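Local structure of biofilm-associated surface protein (Staphylococcus aureus, 7C7U) at residues 431-436 against 456-461. The protein is a cell wall-anchored surface protein that binds calcium ions and takes part in biofilm formation, probably through calcium-modulated assembly into functional amyloid. Numbering follows the deposited sequence.
Sequences PLVGKP and EGAATQ. With CA (calcium ion), chain G.
A methyl group of Leu-432 and one of Val-433 each rest on the face of an amide of the facing loop, one main-chain and one side-chain, and no hydrogen bond joins the segments 431-436 and 456-461. CD1 of Leu-432 sits squarely above the peptide joining Gly-457 to Ala-458, 3.5 Å from Gly-457 C; the side-chain-less Gly-457 leaves this face accessible. Beside it, Leu-432 CB approaches Ala-458 CB at 4.1 Å. CG2 of Val-433 covers the carboxamide face of Gln-461, 3.5 Å from Gln-461 NE2. Val-433 CG2 also meets Ala-458 CB at 4.3 Å. With CG1 anti to the backbone N (chi1 176°), Val-433 turns its other methyl toward this amide. The Gln-461 chain bends at chi2 (-75°), bringing NE2 back to Ala-459 O for a 3.0 Å hydrogen bond that comes from above the carbonyl plane and helps fix the amide's rotation. On the main-chain side, Val-433 O binds a calcium ion at 2.3 Å, a site completed by groups from Asp-414, Asp-416, Glu-423, Ser-430 and Glu-509. Val-433 thus binds the metal through its carbonyl while its side chain packs on the facing loop. Segment 431-436 follows helix 420-427 and leads into strand 437-442, whereas 456-461 ends the loop between strands 447-451 and 462-466; Gln-461 also touches Ile-500 of strand 494-501, so the contact joins the calcium-binding region to the adjoining beta domain.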
loop_
_atom_site.group_PDB
_atom_site.type_symbol
_atom_site.label_atom_id
_atom_site.label_comp_id
_atom_site.label_asym_id
_atom_site.label_seq_id
_atom_site.Cartn_x
_atom_site.Cartn_y
_atom_site.Cartn_z
ATOM N N PRO A 431 -7.724 12.535 -7.000
ATOM C CA PRO A 431 -6.798 12.938 -5.939
ATOM C C PRO A 431 -5.398 13.235 -6.450
ATOM O O PRO A 431 -4.492 13.510 -5.647
ATOM C CB PRO A 431 -6.795 11.696 -5.031
ATOM C CG PRO A 431 -6.893 10.541 -6.039
ATOM C CD PRO A 431 -7.766 11.069 -7.183
ATOM N N LEU A 432 -5.189 13.106 -7.758
ATOM C CA LEU A 432 -3.915 13.382 -8.395
ATOM C C LEU A 432 -3.926 14.697 -9.157
ATOM O O LEU A 432 -2.923 15.039 -9.791
ATOM C CB LEU A 432 -3.551 12.230 -9.344
ATOM C CG LEU A 432 -3.660 10.852 -8.693
ATOM C CD1 LEU A 432 -3.239 9.720 -9.643
ATOM C CD2 LEU A 432 -2.821 10.838 -7.425
ATOM N N VAL A 433 -5.038 15.430 -9.119
ATOM C CA VAL A 433 -5.226 16.630 -9.932
ATOM C C VAL A 433 -5.709 17.749 -9.011
ATOM O O VAL A 433 -6.846 17.714 -8.531
ATOM C CB VAL A 433 -6.223 16.402 -11.078
ATOM C CG1 VAL A 433 -6.485 17.728 -11.854
ATOM C CG2 VAL A 433 -5.735 15.300 -12.013
ATOM N N GLY A 434 -4.861 18.748 -8.786
ATOM C CA GLY A 434 -5.227 19.900 -7.978
ATOM C C GLY A 434 -6.176 20.884 -8.647
ATOM O O GLY A 434 -6.893 20.541 -9.590
ATOM N N LYS A 435 -6.201 22.114 -8.149
ATOM C CA LYS A 435 -7.160 23.120 -8.598
ATOM C C LYS A 435 -6.621 23.855 -9.822
ATOM O O LYS A 435 -5.510 24.400 -9.777
ATOM C CB LYS A 435 -7.451 24.108 -7.482
ATOM C CG LYS A 435 -8.618 25.050 -7.739
ATOM C CD LYS A 435 -8.755 26.028 -6.602
ATOM C CE LYS A 435 -10.029 26.847 -6.721
ATOM N NZ LYS A 435 -10.015 27.983 -5.744
ATOM N N PRO A 436 -7.368 23.902 -10.916
ATOM C CA PRO A 436 -6.880 24.621 -12.094
ATOM C C PRO A 436 -6.786 26.112 -11.808
ATOM O O PRO A 436 -7.514 26.649 -10.970
ATOM C CB PRO A 436 -7.941 24.319 -13.160
ATOM C CG PRO A 436 -9.195 24.041 -12.404
ATOM C CD PRO A 436 -8.755 23.427 -11.075
ATOM N N GLU A 456 2.061 12.289 -10.100
ATOM C CA GLU A 456 2.790 11.369 -10.981
ATOM C C GLU A 456 1.876 10.336 -11.641
ATOM O O GLU A 456 2.143 9.905 -12.769
ATOM C CB GLU A 456 3.920 10.679 -10.208
ATOM C CG GLU A 456 4.963 9.972 -11.099
ATOM C CD GLU A 456 4.779 8.460 -11.230
ATOM O OE1 GLU A 456 3.624 7.981 -11.265
ATOM O OE2 GLU A 456 5.809 7.746 -11.306
ATOM N N GLY A 457 0.798 9.935 -10.983
ATOM C CA GLY A 457 -0.040 8.948 -11.636
ATOM C C GLY A 457 -1.193 9.482 -12.462
ATOM O O GLY A 457 -1.980 8.692 -13.002
ATOM N N ALA A 458 -1.320 10.802 -12.584
ATOM C CA ALA A 458 -2.497 11.384 -13.213
ATOM C C ALA A 458 -2.683 10.874 -14.639
ATOM O O ALA A 458 -1.716 10.651 -15.374
ATOM C CB ALA A 458 -2.397 12.912 -13.205
ATOM N N ALA A 459 -3.946 10.683 -15.014
ATOM C CA ALA A 459 -4.333 10.368 -16.379
ATOM C C ALA A 459 -4.174 11.600 -17.275
ATOM O O ALA A 459 -3.843 12.699 -16.823
ATOM C CB ALA A 459 -5.776 9.868 -16.405
ATOM N N THR A 460 -4.405 11.416 -18.575
ATOM C CA THR A 460 -4.405 12.553 -19.490
ATOM C C THR A 460 -5.692 13.346 -19.300
ATOM O O THR A 460 -6.794 12.794 -19.400
ATOM C CB THR A 460 -4.257 12.091 -20.940
ATOM O OG1 THR A 460 -2.892 11.736 -21.181
ATOM C CG2 THR A 460 -4.646 13.220 -21.903
ATOM N N GLN A 461 -5.552 14.632 -19.004
ATOM C CA GLN A 461 -6.687 15.491 -18.700
ATOM C C GLN A 461 -7.101 16.294 -19.924
ATOM O O GLN A 461 -6.289 16.567 -20.815
ATOM C CB GLN A 461 -6.364 16.455 -17.559
ATOM C CG GLN A 461 -5.642 15.823 -16.387
ATOM C CD GLN A 461 -6.561 14.967 -15.540
ATOM O OE1 GLN A 461 -7.688 15.362 -15.224
ATOM N NE2 GLN A 461 -6.085 13.786 -15.168
HETATM CA CA CA G . -7.845 16.814 -6.620
#